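Local coordinates for protein probable transcriptional regulator (Rhodococcus jostii, PDB 3HIM) that probably binds regulatory DNA through a helix-turn-helix motif and controls transcription as a member of the TetR family, at residues G71-D83 with M94-D106. Sequence-based numbering, arbitrary orientation.
Sequences GHHSVLAAITAAD and MSTVTAYVTWHAD
In the all-helical body of this TetR-family regulator, Val75 and Trp103 meet within an antiparallel helix pair that shows how two helices can be close at one end and spread at the other. The segment axes come within 8.2 Å at 155°. Where they diverge, the indole of Trp103 fills the gap as a knob in the hole formed by Gly71, Ser74, Val75 and Ala78. With CG anti to the backbone N (chi1 -170°), the ring reaches across and offers one face to Val75, whose CB lies 3.6 Å from the centroid of the six-membered ring in a CH-pi contact. At the indole edge, NE1 donates to Ser74 OG over 2.8 Å, slightly bent at 150° and tilted a little from the ring plane. A leucine here would probably leave Ser74 OG without this donor and Val75 without a flat surface to lie on. The CA atoms come closest at Ile79 and Thr96, 4.9 Å apart, with Thr96 CG2 against Ile79 O. Beside them Ala82 CB touches Ala99 CB at 3.6 Å, and Ser95 OG donates to Ala82 O at 2.7 Å, in the carbonyl plane on a lone pair. Toward Trp103, Ile79 CG2 packs 3.6 Å from Tyr100 CB. Beyond the pair, Tyr100 OH bonds to Thr166 O on helix 158-175, its ring meets Phe140 of helix 123-149 edge-to-face, and Val101 rests on Tyr191 of helix 184-198.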
loop_
_atom_site.group_PDB
_atom_site.type_symbol
_atom_site.label_atom_id
_atom_site.label_comp_id
_atom_site.label_asym_id
_atom_site.label_seq_id
_atom_site.Cartn_x
_atom_site.Cartn_y
_atom_site.Cartn_z
ATOM N N GLY B 71 -3.965 -13.398 9.193
ATOM C CA GLY B 71 -3.715 -11.948 9.110
ATOM C C GLY B 71 -4.981 -11.122 8.980
ATOM O O GLY B 71 -5.177 -10.169 9.727
ATOM N N HIS B 72 -5.852 -11.496 8.043
ATOM C CA HIS B 72 -7.122 -10.793 7.847
ATOM C C HIS B 72 -8.044 -10.841 9.067
ATOM O O HIS B 72 -8.587 -9.816 9.463
ATOM C CB HIS B 72 -7.830 -11.274 6.575
ATOM C CG HIS B 72 -7.161 -10.798 5.316
ATOM N ND1 HIS B 72 -7.490 -9.609 4.703
ATOM C CD2 HIS B 72 -6.157 -11.331 4.584
ATOM C CE1 HIS B 72 -6.730 -9.439 3.635
ATOM N NE2 HIS B 72 -5.910 -10.468 3.541
ATOM N N HIS B 73 -8.203 -12.026 9.660
ATOM C CA HIS B 73 -8.994 -12.171 10.880
ATOM C C HIS B 73 -8.384 -11.395 12.033
ATOM O O HIS B 73 -9.091 -10.766 12.798
ATOM C CB HIS B 73 -9.155 -13.634 11.293
ATOM C CG HIS B 73 -9.820 -13.793 12.619
ATOM N ND1 HIS B 73 -9.133 -13.688 13.810
ATOM C CD2 HIS B 73 -11.123 -13.982 12.948
ATOM C CE1 HIS B 73 -9.978 -13.837 14.817
ATOM N NE2 HIS B 73 -11.190 -14.022 14.322
ATOM N N SER B 74 -7.065 -11.450 12.160
ATOM C CA SER B 74 -6.398 -10.761 13.245
ATOM C C SER B 74 -6.619 -9.236 13.216
ATOM O O SER B 74 -6.958 -8.638 14.250
ATOM C CB SER B 74 -4.924 -11.113 13.276
ATOM O OG SER B 74 -4.228 -10.307 14.207
ATOM N N VAL B 75 -6.451 -8.603 12.057
ATOM C CA VAL B 75 -6.646 -7.148 12.000
ATOM C C VAL B 75 -8.143 -6.798 12.219
ATOM O O VAL B 75 -8.464 -5.830 12.913
ATOM C CB VAL B 75 -6.003 -6.500 10.719
ATOM C CG1 VAL B 75 -6.800 -6.831 9.486
ATOM C CG2 VAL B 75 -5.889 -4.983 10.876
ATOM N N LEU B 76 -9.043 -7.611 11.666
ATOM C CA LEU B 76 -10.478 -7.470 11.943
ATOM C C LEU B 76 -10.776 -7.582 13.454
ATOM O O LEU B 76 -11.463 -6.727 14.009
ATOM C CB LEU B 76 -11.295 -8.510 11.175
ATOM C CG LEU B 76 -12.796 -8.448 11.475
ATOM C CD1 LEU B 76 -13.366 -7.045 11.162
ATOM C CD2 LEU B 76 -13.531 -9.523 10.692
ATOM N N ALA B 77 -10.255 -8.634 14.094
ATOM C CA ALA B 77 -10.423 -8.830 15.530
ATOM C C ALA B 77 -9.877 -7.633 16.291
ATOM O O ALA B 77 -10.492 -7.186 17.252
ATOM C CB ALA B 77 -9.728 -10.140 16.009
ATOM N N ALA B 78 -8.736 -7.108 15.836
ATOM C CA ALA B 78 -8.077 -5.959 16.485
ATOM C C ALA B 78 -8.935 -4.699 16.527
ATOM O O ALA B 78 -9.140 -4.108 17.584
ATOM C CB ALA B 78 -6.728 -5.651 15.819
ATOM N N ILE B 79 -9.425 -4.276 15.371
ATOM C CA ILE B 79 -10.226 -3.050 15.312
ATOM C C ILE B 79 -11.625 -3.242 15.896
ATOM O O ILE B 79 -12.227 -2.298 16.430
ATOM C CB ILE B 79 -10.270 -2.477 13.895
ATOM C CG1 ILE B 79 -10.936 -3.445 12.902
ATOM C CG2 ILE B 79 -8.876 -2.150 13.467
ATOM C CD1 ILE B 79 -11.227 -2.772 11.503
ATOM N N THR B 80 -12.138 -4.466 15.807
ATOM C CA THR B 80 -13.444 -4.772 16.381
ATOM C C THR B 80 -13.371 -4.653 17.911
ATOM O O THR B 80 -14.135 -3.916 18.516
ATOM C CB THR B 80 -13.952 -6.147 15.905
ATOM O OG1 THR B 80 -14.086 -6.096 14.487
ATOM C CG2 THR B 80 -15.312 -6.484 16.526
ATOM N N ALA B 81 -12.394 -5.317 18.516
ATOM C CA ALA B 81 -12.089 -5.108 19.942
ATOM C C ALA B 81 -11.787 -3.637 20.277
ATOM O O ALA B 81 -11.989 -3.205 21.405
ATOM C CB ALA B 81 -10.921 -5.986 20.366
ATOM N N ALA B 82 -11.291 -2.868 19.309
ATOM C CA ALA B 82 -11.017 -1.453 19.572
ATOM C C ALA B 82 -12.270 -0.557 19.457
ATOM O O ALA B 82 -12.246 0.607 19.876
ATOM C CB ALA B 82 -9.877 -0.942 18.678
ATOM N N ASP B 83 -13.363 -1.091 18.912
ATOM C CA ASP B 83 -14.576 -0.291 18.754
ATOM C C ASP B 83 -15.526 -0.462 19.946
ATOM O O ASP B 83 -15.726 -1.570 20.430
ATOM C CB ASP B 83 -15.292 -0.620 17.447
ATOM C CG ASP B 83 -16.394 0.365 17.124
ATOM O OD1 ASP B 83 -16.287 1.582 17.466
ATOM O OD2 ASP B 83 -17.385 -0.082 16.524
ATOM N N MET B 94 -10.874 7.415 16.676
ATOM C CA MET B 94 -9.517 7.448 17.202
ATOM C C MET B 94 -9.049 6.030 17.553
ATOM O O MET B 94 -7.924 5.634 17.240
ATOM C CB MET B 94 -9.418 8.357 18.434
ATOM C CG MET B 94 -9.641 9.862 18.162
ATOM S SD MET B 94 -9.786 10.909 19.652
ATOM C CE MET B 94 -8.566 10.163 20.732
ATOM N N SER B 95 -9.923 5.264 18.192
ATOM C CA SER B 95 -9.523 3.987 18.783
ATOM C C SER B 95 -9.261 2.925 17.721
ATOM O O SER B 95 -8.248 2.197 17.760
ATOM C CB SER B 95 -10.616 3.494 19.751
ATOM O OG SER B 95 -10.209 2.309 20.402
ATOM N N THR B 96 -10.189 2.839 16.778
ATOM C CA THR B 96 -10.080 1.852 15.722
ATOM C C THR B 96 -8.954 2.198 14.751
ATOM O O THR B 96 -8.247 1.286 14.319
ATOM C CB THR B 96 -11.373 1.704 14.943
ATOM O OG1 THR B 96 -11.790 3.000 14.490
ATOM C CG2 THR B 96 -12.456 1.056 15.822
ATOM N N VAL B 97 -8.805 3.494 14.401
ATOM C CA VAL B 97 -7.680 3.930 13.550
ATOM C C VAL B 97 -6.327 3.624 14.229
ATOM O O VAL B 97 -5.440 3.024 13.602
ATOM C CB VAL B 97 -7.767 5.439 13.102
ATOM C CG1 VAL B 97 -6.481 5.866 12.382
ATOM C CG2 VAL B 97 -8.963 5.661 12.172
ATOM N N THR B 98 -6.189 4.001 15.502
ATOM C CA THR B 98 -5.009 3.618 16.287
ATOM C C THR B 98 -4.688 2.104 16.203
ATOM O O THR B 98 -3.564 1.727 15.843
ATOM C CB THR B 98 -5.146 4.010 17.777
ATOM O OG1 THR B 98 -5.355 5.418 17.858
ATOM C CG2 THR B 98 -3.877 3.627 18.580
ATOM N N ALA B 99 -5.659 1.261 16.552
ATOM C CA ALA B 99 -5.490 -0.204 16.470
ATOM C C ALA B 99 -5.190 -0.669 15.055
ATOM O O ALA B 99 -4.352 -1.533 14.834
ATOM C CB ALA B 99 -6.731 -0.916 16.993
ATOM N N TYR B 100 -5.884 -0.098 14.087
ATOM C CA TYR B 100 -5.681 -0.495 12.702
ATOM C C TYR B 100 -4.267 -0.181 12.220
ATOM O O TYR B 100 -3.584 -1.064 11.688
ATOM C CB TYR B 100 -6.694 0.208 11.819
ATOM C CG TYR B 100 -6.750 -0.274 10.389
ATOM C CD1 TYR B 100 -7.148 -1.585 10.073
ATOM C CD2 TYR B 100 -6.482 0.606 9.347
ATOM C CE1 TYR B 100 -7.252 -2.009 8.705
ATOM C CE2 TYR B 100 -6.557 0.210 8.023
ATOM C CZ TYR B 100 -6.946 -1.090 7.703
ATOM O OH TYR B 100 -7.022 -1.423 6.381
ATOM N N VAL B 101 -3.822 1.059 12.407
ATOM C CA VAL B 101 -2.472 1.470 11.972
ATOM C C VAL B 101 -1.368 0.686 12.729
ATOM O O VAL B 101 -0.443 0.130 12.109
ATOM C CB VAL B 101 -2.301 2.989 12.120
ATOM C CG1 VAL B 101 -0.837 3.408 11.956
ATOM C CG2 VAL B 101 -3.201 3.729 11.090
ATOM N N THR B 102 -1.487 0.626 14.063
ATOM C CA THR B 102 -0.563 -0.150 14.903
ATOM C C THR B 102 -0.451 -1.599 14.422
ATOM O O THR B 102 0.644 -2.114 14.295
ATOM C CB THR B 102 -1.019 -0.137 16.393
ATOM O OG1 THR B 102 -1.123 1.217 16.821
ATOM C CG2 THR B 102 -0.044 -0.894 17.303
ATOM N N TRP B 103 -1.590 -2.243 14.158
ATOM C CA TRP B 103 -1.575 -3.621 13.676
ATOM C C TRP B 103 -0.760 -3.738 12.402
ATOM O O TRP B 103 0.065 -4.657 12.241
ATOM C CB TRP B 103 -2.982 -4.149 13.446
ATOM C CG TRP B 103 -2.990 -5.627 13.190
ATOM C CD1 TRP B 103 -3.234 -6.613 14.106
ATOM C CD2 TRP B 103 -2.718 -6.293 11.940
ATOM N NE1 TRP B 103 -3.135 -7.860 13.504
ATOM C CE2 TRP B 103 -2.827 -7.689 12.175
ATOM C CE3 TRP B 103 -2.398 -5.846 10.648
ATOM C CZ2 TRP B 103 -2.630 -8.643 11.163
ATOM C CZ3 TRP B 103 -2.204 -6.797 9.633
ATOM C CH2 TRP B 103 -2.314 -8.186 9.904
ATOM N N HIS B 104 -0.993 -2.812 11.489
ATOM C CA HIS B 104 -0.325 -2.839 10.212
ATOM C C HIS B 104 1.193 -2.564 10.258
ATOM O O HIS B 104 1.939 -3.081 9.422
ATOM C CB HIS B 104 -1.042 -1.920 9.231
ATOM C CG HIS B 104 -2.155 -2.595 8.493
ATOM N ND1 HIS B 104 -1.929 -3.492 7.470
ATOM C CD2 HIS B 104 -3.499 -2.522 8.645
ATOM C CE1 HIS B 104 -3.086 -3.936 7.017
ATOM N NE2 HIS B 104 -4.054 -3.353 7.705
ATOM N N ALA B 105 1.636 -1.758 11.214
ATOM C CA ALA B 105 3.068 -1.578 11.480
ATOM C C ALA B 105 3.693 -2.830 12.127
ATOM O O ALA B 105 4.669 -3.363 11.604
ATOM C CB ALA B 105 3.299 -0.370 12.350
ATOM N N ASP B 106 3.139 -3.285 13.252
ATOM C CA ASP B 106 3.625 -4.513 13.931
ATOM C C ASP B 106 3.560 -5.793 13.086
ATOM O O ASP B 106 4.466 -6.619 13.149
ATOM C CB ASP B 106 2.856 -4.785 15.223
ATOM C CG ASP B 106 3.116 -3.751 16.311
ATOM O OD1 ASP B 106 4.096 -2.969 16.235
ATOM O OD2 ASP B 106 2.314 -3.755 17.273
#